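Local coordinates for protein putative methylthioribose-1-phosphate isomerase (Pyrococcus horikoshii OT3, PDB 6A34) that probably catalyses, in the methionine salvage pathway, the interconversion of 5-methylthioribose 1-phosphate and 5-methylthioribulose 1-phosphate, at residues A[21-26]-A[40-45]; A[69-74]-A[131-136]; A[147-152]-A[336-341]; A[191-196]-A[218-223]; A[249-254]-A[284-289]. All blocks are in the same frame, centred on the assembly; numbering follows the deposited sequence.

Contact 1. Residues A[21-26]-A[40-45]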
# COMPACT_ATOMS: atom_id res chain seq x y z
N ASN A 21 -30.19 16.79 -24.36
CA ASN A 21 -30.04 18.00 -25.22
C ASN A 21 -28.86 17.90 -26.21
O ASN A 21 -28.05 18.84 -26.32
CB ASN A 21 -29.74 19.26 -24.40
CG ASN A 21 -30.66 19.42 -23.22
OD1 ASN A 21 -30.19 19.52 -22.08
ND2 ASN A 21 -31.96 19.42 -23.48
N LYS A 22 -28.72 16.75 -26.88
CA LYS A 22 -27.68 16.55 -27.90
C LYS A 22 -26.28 16.77 -27.32
O LYS A 22 -25.36 17.14 -28.02
CB LYS A 22 -27.89 17.51 -29.08
CG LYS A 22 -29.29 17.48 -29.68
CD LYS A 22 -29.35 18.23 -31.00
CE LYS A 22 -30.52 17.82 -31.87
NZ LYS A 22 -31.74 18.60 -31.55
N SER A 23 -26.11 16.47 -26.02
CA SER A 23 -24.83 16.62 -25.37
C SER A 23 -24.55 15.42 -24.45
O SER A 23 -25.45 14.96 -23.69
CB SER A 23 -24.79 17.93 -24.64
OG SER A 23 -24.75 19.00 -25.57
N VAL A 24 -23.31 14.93 -24.50
CA VAL A 24 -22.83 13.92 -23.58
C VAL A 24 -22.21 14.62 -22.37
O VAL A 24 -21.33 15.46 -22.52
CB VAL A 24 -21.84 12.96 -24.25
CG1 VAL A 24 -21.36 11.89 -23.28
CG2 VAL A 24 -22.44 12.30 -25.48
N TYR A 25 -22.70 14.28 -21.18
CA TYR A 25 -22.19 14.87 -19.93
C TYR A 25 -21.45 13.81 -19.12
O TYR A 25 -22.00 12.78 -18.89
CB TYR A 25 -23.33 15.43 -19.08
CG TYR A 25 -24.12 16.58 -19.68
CD1 TYR A 25 -25.06 16.37 -20.68
CD2 TYR A 25 -23.99 17.87 -19.19
CE1 TYR A 25 -25.81 17.40 -21.21
CE2 TYR A 25 -24.74 18.92 -19.71
CZ TYR A 25 -25.66 18.69 -20.72
OH TYR A 25 -26.41 19.72 -21.24
N MET A 26 -20.22 14.10 -18.67
CA MET A 26 -19.36 13.17 -17.92
C MET A 26 -18.80 13.85 -16.68
O MET A 26 -18.22 14.96 -16.75
CB MET A 26 -18.16 12.69 -18.75
CG MET A 26 -18.52 12.11 -20.08
SD MET A 26 -17.03 11.51 -20.88
CE MET A 26 -17.62 11.10 -22.52
N LYS A 40 -19.26 18.93 -20.55
CA LYS A 40 -20.34 18.96 -21.56
C LYS A 40 -19.69 18.84 -22.95
O LYS A 40 -18.86 19.67 -23.31
CB LYS A 40 -21.10 20.28 -21.45
CG LYS A 40 -22.33 20.43 -22.35
CD LYS A 40 -23.33 21.42 -21.76
CE LYS A 40 -24.61 21.57 -22.56
NZ LYS A 40 -24.49 22.59 -23.62
N PHE A 41 -20.00 17.76 -23.66
CA PHE A 41 -19.38 17.44 -24.92
C PHE A 41 -20.46 17.36 -26.01
O PHE A 41 -21.43 16.62 -25.86
CB PHE A 41 -18.62 16.11 -24.83
CG PHE A 41 -17.51 16.09 -23.81
CD1 PHE A 41 -16.49 17.03 -23.85
CD2 PHE A 41 -17.50 15.15 -22.80
CE1 PHE A 41 -15.47 17.02 -22.91
CE2 PHE A 41 -16.49 15.15 -21.85
CZ PHE A 41 -15.47 16.07 -21.92
N SER A 42 -20.22 18.07 -27.12
CA SER A 42 -21.20 18.35 -28.17
C SER A 42 -20.77 17.80 -29.54
O SER A 42 -21.54 17.90 -30.47
CB SER A 42 -21.45 19.83 -28.23
OG SER A 42 -21.75 20.33 -26.93
N LYS A 43 -19.59 17.18 -29.64
CA LYS A 43 -19.09 16.58 -30.90
C LYS A 43 -18.51 15.20 -30.62
O LYS A 43 -18.02 14.96 -29.51
CB LYS A 43 -17.99 17.45 -31.53
CG LYS A 43 -18.31 18.93 -31.62
CD LYS A 43 -17.13 19.80 -32.02
CE LYS A 43 -17.23 21.20 -31.43
NZ LYS A 43 -16.46 22.19 -32.22
N VAL A 44 -18.52 14.30 -31.62
CA VAL A 44 -18.14 12.92 -31.32
C VAL A 44 -16.64 12.88 -31.00
O VAL A 44 -16.23 12.07 -30.15
CB VAL A 44 -18.58 11.87 -32.37
CG1 VAL A 44 -19.73 12.33 -33.23
CG2 VAL A 44 -17.45 11.36 -33.22
N GLU A 45 -15.87 13.79 -31.62
CA GLU A 45 -14.41 13.93 -31.42
C GLU A 45 -14.10 14.24 -29.95
O GLU A 45 -13.19 13.65 -29.40
CB GLU A 45 -13.80 15.06 -32.26
CG GLU A 45 -13.78 14.79 -33.75
CD GLU A 45 -15.11 14.98 -34.47
OE1 GLU A 45 -16.02 15.67 -33.93
OE2 GLU A 45 -15.23 14.42 -35.58
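F41 meets M26 with the edge of its ring, and its path starts at the backbone of V24. CB of F41 lies 3.6 Å from V24 O. CG and CD2 lie a little farther from the same oxygen. CG is anti to its own carbonyl carbon (chi1 -60°), and this turns the CD2–CE2 side of the ring to M26. CD2 meets the methyl CE of M26. CE2 then comes within 3.8 Å of M26 SD. The sulfur sits at the ring edge, 5.0 Å from the ring centroid, as a Met-aromatic contact. The two side chains cross at about a right angle.

Between them the backbones form an antiparallel pair. V24 N donates to F41 O and F41 N donates to V24 O, both at 2.9 Å, which makes V24–F41 a hydrogen-bonded pair. Y25–K40 is the next pair, non-hydrogen-bonded. The two strands make the hairpin 23-27/38-41 of a three-stranded antiparallel sheet, with strand 17-20 on the other side of 23-27.

Y25 and K40 lie side by side and point the same way. CD of K40 reaches Y25 CE2 at 3.5 Å, obliquely to the ring. K20 makes a cation-pi contact with the same ring. With an alanine here in place of Y25, K20 would probably lose its aromatic partner and K40 CD the ring beside it. The V24 and F41 side chains share one face of the sheet, where helix 44-52 packs against both.

Contact 2. Residues A[69-74]-A[131-136]; sequences GLALYA and LIVQEA
The helical segments 69-74 and 131-136 run nearly antiparallel where A71 and V133 bring their CA atoms to 4.5 Å, with the segment axes 8.3 Å apart and their directions 154° apart. Small side chains permit this approach. A71 CB meets A136 CB at 3.9 Å, methyl against methyl. The same A71 CB also lies close to V133 CA, so here a side chain rests directly on the backbone of the other helix.

Two branched residues fill the flanks. I132 uses its CG2 methyl. This branch is anti to the backbone N, with CG1 beside that N (chi1 -71°). CG2 comes to 3.6 Å from L70 O and also touches L70 CB. A74 CB approaches the same methyl at 4.0 Å and lies near I132 CD1, so both branches of I132 meet A74 CB. V133 uses only its CG2 branch. That methyl lies 4.1 Å from A71 CB and also approaches A71 O and A74 CB.

The contact is apolar from side chain to side chain. The backbone polar groups are engaged within each helix, as in the A74 N to L70 O and A136 N to I132 O bonds.

The segments belong to the long helices 59-76 and 125-157, in the helical part of the chain. L70 and I132 continue into further packing: both touch F89 of helix 82-97, while helix 104-119 receives L70 on L110 and I132 on V117. On helix 59-76 itself, F68 extends the interface to A136 and E75 extends it to V133.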
# COMPACT_ATOMS: atom_id res chain seq x y z
N GLY A 69 -22.00 8.56 -27.89
CA GLY A 69 -21.27 9.23 -28.97
C GLY A 69 -21.93 8.99 -30.33
O GLY A 69 -21.92 9.88 -31.19
N LEU A 70 -22.49 7.79 -30.51
CA LEU A 70 -23.26 7.49 -31.72
C LEU A 70 -24.64 8.16 -31.69
O LEU A 70 -25.12 8.59 -32.70
CB LEU A 70 -23.36 5.98 -31.87
CG LEU A 70 -22.01 5.30 -32.12
CD1 LEU A 70 -22.16 3.80 -32.11
CD2 LEU A 70 -21.40 5.77 -33.44
N ALA A 71 -25.28 8.18 -30.52
CA ALA A 71 -26.54 8.90 -30.34
C ALA A 71 -26.33 10.36 -30.74
O ALA A 71 -27.08 10.91 -31.54
CB ALA A 71 -27.01 8.79 -28.91
N LEU A 72 -25.26 10.96 -30.21
CA LEU A 72 -24.89 12.33 -30.52
C LEU A 72 -24.72 12.47 -32.04
O LEU A 72 -25.27 13.39 -32.64
CB LEU A 72 -23.62 12.73 -29.77
CG LEU A 72 -23.14 14.16 -30.04
CD1 LEU A 72 -24.04 15.17 -29.38
CD2 LEU A 72 -21.72 14.37 -29.56
N TYR A 73 -24.01 11.53 -32.65
CA TYR A 73 -23.84 11.55 -34.08
C TYR A 73 -25.20 11.57 -34.77
O TYR A 73 -25.41 12.34 -35.71
CB TYR A 73 -23.02 10.36 -34.60
CG TYR A 73 -23.06 10.33 -36.09
CD1 TYR A 73 -22.35 11.26 -36.85
CD2 TYR A 73 -23.89 9.44 -36.75
CE1 TYR A 73 -22.46 11.29 -38.23
CE2 TYR A 73 -24.01 9.46 -38.13
CZ TYR A 73 -23.29 10.39 -38.87
OH TYR A 73 -23.43 10.37 -40.22
N ALA A 74 -26.12 10.71 -34.32
CA ALA A 74 -27.42 10.56 -34.96
C ALA A 74 -28.23 11.87 -34.91
O ALA A 74 -28.87 12.24 -35.89
CB ALA A 74 -28.17 9.41 -34.31
N LEU A 131 -33.66 4.67 -33.39
CA LEU A 131 -33.21 3.40 -32.91
C LEU A 131 -31.83 3.53 -32.23
O LEU A 131 -31.62 2.96 -31.16
CB LEU A 131 -33.15 2.42 -34.07
CG LEU A 131 -34.48 1.78 -34.46
CD1 LEU A 131 -34.34 1.07 -35.79
CD2 LEU A 131 -34.97 0.83 -33.38
N ILE A 132 -30.92 4.27 -32.86
CA ILE A 132 -29.59 4.46 -32.34
C ILE A 132 -29.67 5.12 -30.96
O ILE A 132 -29.00 4.69 -30.05
CB ILE A 132 -28.75 5.35 -33.28
CG1 ILE A 132 -28.39 4.62 -34.56
CG2 ILE A 132 -27.53 5.89 -32.56
CD1 ILE A 132 -27.88 5.55 -35.64
N VAL A 133 -30.47 6.19 -30.86
CA VAL A 133 -30.54 6.96 -29.65
C VAL A 133 -31.13 6.05 -28.56
O VAL A 133 -30.64 6.02 -27.40
CB VAL A 133 -31.34 8.26 -29.82
CG1 VAL A 133 -31.64 8.94 -28.48
CG2 VAL A 133 -30.65 9.23 -30.78
N GLN A 134 -32.18 5.31 -28.94
CA GLN A 134 -32.89 4.47 -28.02
C GLN A 134 -31.92 3.40 -27.46
O GLN A 134 -31.93 3.14 -26.27
CB GLN A 134 -34.10 3.83 -28.70
CG GLN A 134 -34.82 2.81 -27.82
CD GLN A 134 -36.07 2.26 -28.46
OE1 GLN A 134 -37.18 2.71 -28.17
NE2 GLN A 134 -35.90 1.28 -29.32
N GLU A 135 -31.16 2.77 -28.35
CA GLU A 135 -30.18 1.79 -28.01
C GLU A 135 -29.14 2.33 -27.02
O GLU A 135 -28.80 1.62 -26.09
CB GLU A 135 -29.47 1.26 -29.26
CG GLU A 135 -29.06 -0.20 -29.14
CD GLU A 135 -30.16 -1.18 -28.77
OE1 GLU A 135 -31.35 -0.79 -28.82
OE2 GLU A 135 -29.83 -2.35 -28.44
N ALA A 136 -28.64 3.57 -27.22
CA ALA A 136 -27.64 4.15 -26.33
C ALA A 136 -28.24 4.32 -24.92
O ALA A 136 -27.57 4.05 -23.93
CB ALA A 136 -27.11 5.44 -26.88

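Contact 3. Residues A[147-152]-A[336-341]; sequences NLRMGH and TDRGVV
The guanidinium groups of R149 and R338 lie flat on each other, with centres 3.6 Å apart and planes 11° apart. NH2 of R338 covers one face of the R149 group, offset toward its rim. NH2 of R149 lies likewise over one face of the R338 group. The edge of R149 is given to D337. NE donates to D337 O at 2.8 Å, with the oxygen exactly in the guanidinium plane. NH2 donates to D337 OD2, also at 2.8 Å, and OD2 receives it on its anti lone pair, away from OD1. R149 thus holds D337 side-on by two atoms, one of the backbone and one of the side chain. The bend in the arginine chain at chi3 (-52°) helps turn this edge toward the aspartate.

M150 packs beside this grip. Its CG meets D337 N at 3.6 Å, and its CE approaches D337 CB. Segment 336-341 opens with a type I turn from T336 to G339, which joins strands 333-336 and 339-341. T336 OG1 accepts from R338 N, an ST turn.

Were R149 an alanine, D337 O and OD2 would probably lose these two donors and the R338 guanidinium its stacking partner.

R338 pairs with D337 OD2 by charge alone, at long range and with no N-H pointing at it. The D337 carboxylate, bonded to R149, probably helps hold the two guanidinium groups together.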
# COMPACT_ATOMS: atom_id res chain seq x y z
N ASN A 147 -27.03 -2.72 -11.49
CA ASN A 147 -26.42 -2.24 -10.26
C ASN A 147 -27.47 -2.19 -9.15
O ASN A 147 -27.18 -2.55 -8.00
CB ASN A 147 -25.71 -0.91 -10.46
CG ASN A 147 -24.54 -1.05 -11.40
OD1 ASN A 147 -24.02 -2.16 -11.58
ND2 ASN A 147 -24.10 0.05 -11.97
N LEU A 148 -28.69 -1.78 -9.50
CA LEU A 148 -29.75 -1.72 -8.51
C LEU A 148 -30.00 -3.11 -7.91
O LEU A 148 -30.12 -3.26 -6.70
CB LEU A 148 -31.01 -1.18 -9.17
CG LEU A 148 -31.19 0.32 -9.08
CD1 LEU A 148 -32.40 0.74 -9.92
CD2 LEU A 148 -31.35 0.77 -7.64
N ARG A 149 -30.10 -4.12 -8.77
CA ARG A 149 -30.33 -5.49 -8.34
C ARG A 149 -29.16 -5.99 -7.48
O ARG A 149 -29.39 -6.53 -6.39
CB ARG A 149 -30.55 -6.39 -9.56
CG ARG A 149 -31.87 -6.16 -10.29
CD ARG A 149 -32.14 -7.14 -11.41
NE ARG A 149 -31.06 -7.28 -12.40
CZ ARG A 149 -31.01 -6.65 -13.57
NH1 ARG A 149 -31.87 -5.67 -13.81
NH2 ARG A 149 -30.13 -7.01 -14.49
N MET A 150 -27.93 -5.82 -7.97
CA MET A 150 -26.74 -6.25 -7.22
C MET A 150 -26.78 -5.68 -5.79
O MET A 150 -26.48 -6.37 -4.86
CB MET A 150 -25.45 -5.75 -7.87
CG MET A 150 -24.78 -6.72 -8.79
SD MET A 150 -23.41 -5.85 -9.62
CE MET A 150 -24.17 -5.38 -11.18
N GLY A 151 -27.10 -4.39 -5.66
CA GLY A 151 -27.06 -3.70 -4.38
C GLY A 151 -27.99 -4.36 -3.38
O GLY A 151 -27.61 -4.55 -2.21
N HIS A 152 -29.21 -4.66 -3.83
CA HIS A 152 -30.25 -5.23 -2.96
C HIS A 152 -29.92 -6.68 -2.64
O HIS A 152 -30.09 -7.10 -1.49
CB HIS A 152 -31.67 -5.07 -3.56
CG HIS A 152 -32.13 -3.65 -3.62
ND1 HIS A 152 -31.75 -2.79 -4.63
CD2 HIS A 152 -32.87 -2.92 -2.76
CE1 HIS A 152 -32.27 -1.59 -4.40
NE2 HIS A 152 -32.95 -1.64 -3.25
N THR A 336 -24.33 -11.26 -7.80
CA THR A 336 -24.58 -10.86 -9.18
C THR A 336 -25.92 -10.13 -9.27
O THR A 336 -26.69 -10.08 -8.32
CB THR A 336 -24.60 -12.03 -10.17
OG1 THR A 336 -25.89 -12.63 -10.11
CG2 THR A 336 -23.50 -13.03 -9.92
N ASP A 337 -26.19 -9.59 -10.46
CA ASP A 337 -27.42 -8.84 -10.72
C ASP A 337 -28.59 -9.82 -10.90
O ASP A 337 -29.70 -9.36 -11.10
CB ASP A 337 -27.28 -7.94 -11.95
CG ASP A 337 -27.01 -8.73 -13.22
OD1 ASP A 337 -25.98 -9.44 -13.28
OD2 ASP A 337 -27.84 -8.62 -14.15
N ARG A 338 -28.32 -11.14 -10.81
CA ARG A 338 -29.38 -12.16 -10.90
C ARG A 338 -29.34 -13.08 -9.68
O ARG A 338 -29.77 -14.20 -9.74
CB ARG A 338 -29.27 -12.93 -12.22
CG ARG A 338 -29.50 -12.08 -13.47
CD ARG A 338 -30.89 -11.44 -13.54
NE ARG A 338 -31.20 -10.63 -14.75
CZ ARG A 338 -32.25 -9.82 -14.89
NH1 ARG A 338 -33.19 -9.76 -13.95
NH2 ARG A 338 -32.36 -9.04 -15.95
N GLY A 339 -28.84 -12.58 -8.55
CA GLY A 339 -28.81 -13.35 -7.31
C GLY A 339 -27.39 -13.73 -6.91
O GLY A 339 -26.43 -13.51 -7.67
N VAL A 340 -27.27 -14.27 -5.69
CA VAL A 340 -26.00 -14.60 -5.10
C VAL A 340 -25.72 -16.07 -5.42
O VAL A 340 -26.60 -16.87 -5.22
CB VAL A 340 -25.97 -14.36 -3.59
CG1 VAL A 340 -24.57 -14.65 -3.06
CG2 VAL A 340 -26.42 -12.97 -3.20
N VAL A 341 -24.53 -16.34 -5.95
CA VAL A 341 -24.01 -17.64 -6.22
C VAL A 341 -23.20 -18.12 -5.00
O VAL A 341 -22.30 -17.48 -4.58
CB VAL A 341 -23.10 -17.62 -7.46
CG1 VAL A 341 -22.68 -19.01 -7.87
CG2 VAL A 341 -23.77 -16.90 -8.63

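Contact 4. Residues A[191-196]-A[218-223]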
# COMPACT_ATOMS: atom_id res chain seq x y z
N GLY A 191 -29.61 1.70 7.20
CA GLY A 191 -29.03 1.87 8.55
C GLY A 191 -28.10 0.71 8.95
O GLY A 191 -27.76 0.56 10.12
N SER A 192 -27.67 -0.12 8.00
CA SER A 192 -26.96 -1.32 8.35
C SER A 192 -25.45 -1.16 8.07
O SER A 192 -24.66 -1.97 8.50
CB SER A 192 -27.60 -2.53 7.72
OG SER A 192 -27.39 -2.57 6.33
N LEU A 193 -25.03 -0.02 7.50
CA LEU A 193 -23.61 0.25 7.31
C LEU A 193 -23.09 1.24 8.35
O LEU A 193 -23.26 2.46 8.20
CB LEU A 193 -23.39 0.80 5.90
CG LEU A 193 -21.93 1.16 5.60
CD1 LEU A 193 -21.12 -0.10 5.40
CD2 LEU A 193 -21.84 2.03 4.36
N LYS A 194 -22.38 0.71 9.36
CA LYS A 194 -21.89 1.54 10.45
C LYS A 194 -20.57 2.18 10.03
O LYS A 194 -20.23 3.25 10.53
CB LYS A 194 -21.66 0.74 11.73
CG LYS A 194 -22.89 0.02 12.25
CD LYS A 194 -24.13 0.94 12.44
CE LYS A 194 -25.44 0.17 12.42
NZ LYS A 194 -25.29 -1.14 13.12
N LEU A 195 -19.81 1.48 9.19
CA LEU A 195 -18.48 1.94 8.84
C LEU A 195 -18.04 1.18 7.60
O LEU A 195 -18.21 -0.03 7.53
CB LEU A 195 -17.52 1.69 10.01
CG LEU A 195 -16.05 1.98 9.72
CD1 LEU A 195 -15.80 3.45 9.50
CD2 LEU A 195 -15.14 1.47 10.84
N LEU A 196 -17.50 1.93 6.63
CA LEU A 196 -16.88 1.40 5.46
C LEU A 196 -15.37 1.69 5.51
O LEU A 196 -14.98 2.82 5.30
CB LEU A 196 -17.49 2.04 4.22
CG LEU A 196 -17.01 1.46 2.89
CD1 LEU A 196 -17.22 -0.04 2.83
CD2 LEU A 196 -17.72 2.12 1.72
N ASP A 218 -21.79 11.13 -0.52
CA ASP A 218 -23.11 10.64 -0.21
C ASP A 218 -23.32 10.50 1.30
O ASP A 218 -24.37 10.00 1.71
CB ASP A 218 -23.38 9.33 -0.94
CG ASP A 218 -23.87 9.54 -2.37
OD1 ASP A 218 -24.43 10.64 -2.63
OD2 ASP A 218 -23.72 8.60 -3.21
N GLY A 219 -22.35 10.89 2.13
CA GLY A 219 -22.53 10.82 3.59
C GLY A 219 -22.44 9.42 4.19
O GLY A 219 -22.94 9.17 5.30
N LEU A 220 -21.79 8.47 3.51
CA LEU A 220 -21.48 7.17 4.17
C LEU A 220 -20.41 7.40 5.24
O LEU A 220 -19.54 8.24 5.07
CB LEU A 220 -20.99 6.16 3.12
CG LEU A 220 -22.06 5.36 2.40
CD1 LEU A 220 -23.01 6.27 1.60
CD2 LEU A 220 -21.41 4.33 1.49
N ASN A 221 -20.44 6.64 6.35
CA ASN A 221 -19.34 6.72 7.31
C ASN A 221 -18.14 5.88 6.81
O ASN A 221 -18.18 4.69 6.73
CB ASN A 221 -19.84 6.34 8.70
CG ASN A 221 -18.73 6.38 9.72
OD1 ASN A 221 -17.92 7.31 9.67
ND2 ASN A 221 -18.66 5.38 10.60
N VAL A 222 -16.99 6.52 6.62
CA VAL A 222 -15.90 5.97 5.85
C VAL A 222 -14.59 6.22 6.61
O VAL A 222 -14.48 7.22 7.35
CB VAL A 222 -15.95 6.66 4.48
CG1 VAL A 222 -14.63 7.15 3.97
CG2 VAL A 222 -16.72 5.84 3.46
N LYS A 223 -13.63 5.30 6.47
CA LYS A 223 -12.30 5.46 7.03
C LYS A 223 -11.27 4.97 6.01
O LYS A 223 -11.33 3.80 5.58
CB LYS A 223 -12.16 4.70 8.34
CG LYS A 223 -12.52 5.50 9.58
CD LYS A 223 -11.92 4.97 10.86
CE LYS A 223 -12.83 5.17 12.05
NZ LYS A 223 -13.43 6.52 12.08
O HOH W 1 -22.50 4.66 6.69
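A beta-alpha-beta unit, strand 193-199, helix 206-217 and strand 222-225, brings L196 and V222 together as a parallel pair in the seven-stranded sheet, where strand 222-225 is an outermost strand within this chain. L196 N donates to N221 O at 2.8 Å, and L196 O accepts from K223 N at 3.1 Å. So L196 uses both of its backbone polar groups on residues flanking V222.

N221 adds a side-chain bond. Its CG is anti to the backbone N (chi1 179°), which carries the amide over to the corner that segment 191-196 turns at K194. ND2 gives a short, nearly straight bond of 2.6 Å to K194 O, which lies in the plane of the amide. CD1 of L195 packs 3.6 Å from the same ND2 and also touches CG of K223. A water bridges the two backbones: it donates to L193 O and accepts from N221 N.

The leucines close the buried side. CD2 of L193 meets CD2 of L220 at 3.7 Å, the two side chains crossing at about a right angle. L196 CB rests on V222 CG2 at 4.0 Å.

G191 and G219, both at positive phi, each follow a helix in a Schellman motif. Strand 161-165 lies on the other side of strand 193-199. Helix 180-189 covers L193 and L220, while Y215 of helix 206-217 covers L196, L220 and V222. At the far end K223 packs on P317 of the second subunit.

Contact 5. Residues A[249-254]-A[284-289]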
# COMPACT_ATOMS: atom_id res chain seq x y z
N ILE A 249 -14.54 -12.74 -13.62
CA ILE A 249 -14.78 -14.00 -12.98
C ILE A 249 -14.80 -15.08 -14.05
O ILE A 249 -15.43 -14.89 -15.05
CB ILE A 249 -16.12 -13.93 -12.22
CG1 ILE A 249 -16.15 -12.74 -11.27
CG2 ILE A 249 -16.40 -15.26 -11.53
CD1 ILE A 249 -17.46 -12.51 -10.54
N VAL A 250 -14.10 -16.20 -13.82
CA VAL A 250 -14.11 -17.28 -14.78
C VAL A 250 -15.00 -18.44 -14.24
O VAL A 250 -15.67 -18.29 -13.23
CB VAL A 250 -12.67 -17.68 -15.11
CG1 VAL A 250 -11.88 -16.53 -15.73
CG2 VAL A 250 -11.96 -18.22 -13.91
N ALA A 251 -15.00 -19.58 -14.92
CA ALA A 251 -16.07 -20.59 -14.83
C ALA A 251 -16.09 -21.29 -13.47
O ALA A 251 -17.16 -21.76 -13.05
CB ALA A 251 -15.95 -21.62 -15.93
N ASN A 252 -14.93 -21.41 -12.82
CA ASN A 252 -14.86 -22.12 -11.54
C ASN A 252 -14.96 -21.11 -10.38
O ASN A 252 -14.81 -21.48 -9.25
CB ASN A 252 -13.55 -22.89 -11.40
CG ASN A 252 -12.34 -21.98 -11.27
OD1 ASN A 252 -12.43 -20.77 -11.55
ND2 ASN A 252 -11.21 -22.53 -10.91
N GLY A 253 -15.15 -19.83 -10.69
CA GLY A 253 -15.31 -18.81 -9.66
C GLY A 253 -14.03 -18.05 -9.33
O GLY A 253 -14.12 -17.01 -8.67
N ASP A 254 -12.86 -18.53 -9.77
CA ASP A 254 -11.62 -17.74 -9.67
C ASP A 254 -11.93 -16.38 -10.30
O ASP A 254 -12.71 -16.31 -11.25
CB ASP A 254 -10.40 -18.39 -10.35
CG ASP A 254 -10.00 -19.76 -9.83
OD1 ASP A 254 -10.54 -20.18 -8.79
OD2 ASP A 254 -9.18 -20.43 -10.51
N ILE A 284 -18.71 -12.42 -15.95
CA ILE A 284 -18.37 -13.81 -15.83
C ILE A 284 -18.03 -14.34 -17.23
O ILE A 284 -18.88 -14.37 -18.10
CB ILE A 284 -19.50 -14.61 -15.16
CG1 ILE A 284 -19.89 -14.00 -13.82
CG2 ILE A 284 -19.14 -16.08 -15.02
CD1 ILE A 284 -21.22 -14.48 -13.32
N ASP A 285 -16.77 -14.75 -17.40
CA ASP A 285 -16.24 -15.31 -18.61
C ASP A 285 -16.22 -16.83 -18.45
O ASP A 285 -15.26 -17.40 -17.92
CB ASP A 285 -14.85 -14.73 -18.89
CG ASP A 285 -14.18 -15.17 -20.18
OD1 ASP A 285 -14.81 -15.93 -20.94
OD2 ASP A 285 -13.03 -14.75 -20.39
N MET A 286 -17.27 -17.48 -18.98
CA MET A 286 -17.48 -18.91 -18.85
C MET A 286 -16.61 -19.69 -19.86
O MET A 286 -16.50 -20.91 -19.77
CB MET A 286 -18.97 -19.25 -19.04
CG MET A 286 -19.45 -20.26 -18.03
SD MET A 286 -19.61 -19.56 -16.35
CE MET A 286 -21.37 -19.79 -16.11
N GLU A 287 -15.93 -18.97 -20.77
CA GLU A 287 -14.97 -19.57 -21.71
C GLU A 287 -13.72 -20.08 -20.98
O GLU A 287 -13.16 -21.09 -21.41
CB GLU A 287 -14.51 -18.57 -22.78
CG GLU A 287 -14.99 -18.91 -24.17
CD GLU A 287 -16.46 -18.64 -24.40
OE1 GLU A 287 -17.30 -19.34 -23.79
OE2 GLU A 287 -16.77 -17.70 -25.17
N LEU A 288 -13.25 -19.36 -19.96
CA LEU A 288 -12.02 -19.75 -19.22
C LEU A 288 -12.41 -20.64 -18.04
O LEU A 288 -13.35 -20.35 -17.32
CB LEU A 288 -11.28 -18.50 -18.73
CG LEU A 288 -10.89 -17.45 -19.78
CD1 LEU A 288 -10.11 -16.33 -19.12
CD2 LEU A 288 -10.05 -18.04 -20.91
N LYS A 289 -11.65 -21.72 -17.82
CA LYS A 289 -12.01 -22.74 -16.84
C LYS A 289 -11.52 -22.33 -15.44
O LYS A 289 -12.16 -22.65 -14.45
CB LYS A 289 -11.39 -24.09 -17.22
CG LYS A 289 -11.99 -24.78 -18.45
CD LYS A 289 -11.25 -26.08 -18.81
CE LYS A 289 -11.47 -26.56 -20.24
NZ LYS A 289 -10.23 -27.09 -20.89
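V250 turns its CG1 branch anti to its carbonyl carbon (chi1 -60°), and L288 does the same with CG (chi1 -55°). These settings bring V250 CG1 to 3.6 Å from L288 CB, with L288 CD1 a little farther from the same methyl. V250 CB also lies over L288 O. That oxygen accepts from A251 N at 3.0 Å, nearly along the C=O axis, and A251 CB lies 3.2 Å from the same oxygen. M286 also meets A251, its SD 4.0 Å from A251 CA.

Before this point the two segments run as parallel strands. D285 N donates to I249 O at 2.7 Å, and CB of I249 touches CG1 of I284. This is part of a four-stranded mixed sheet, where the short strand 284-285 lies beside strand 248-250. Type I turns follow, from V250 to G253 and from D285 to L288.

N252 and D285 each form an Asx turn: N252 OD1 accepts from D254 N, and D285 OD1 from E287 N. N252 ND2 also donates to D254 OD2 at 2.9 Å, reaching it from above the carboxylate plane. Across the contact, N252 CG lies 3.3 Å from K289 O, to which N252 N gives a weak bond.

In the fold
Contacts 1 and 2 adjoin, with centres 12 Å apart: L72 of helix 59-76 packs against S42 and K43. Contacts 2 and 3 both use helix 125-157, yet their centres are 28 Å apart, so this helix runs from the helical part to the sheet region. Contacts 3 and 4 reach the same seven-stranded sheet. Contact 5 is nested in the loop closed by contact 3, with nearest atoms about 4 Å apart. It lies near predicted catalytic residues: the I249 side chain is about 8 Å from those of D247, the predicted proton donor, and N257, a predicted substrate-binding residue. From contact 1, M26 is about 9 Å, side chain to side chain, from R57 and R100, likewise predicted substrate-binding.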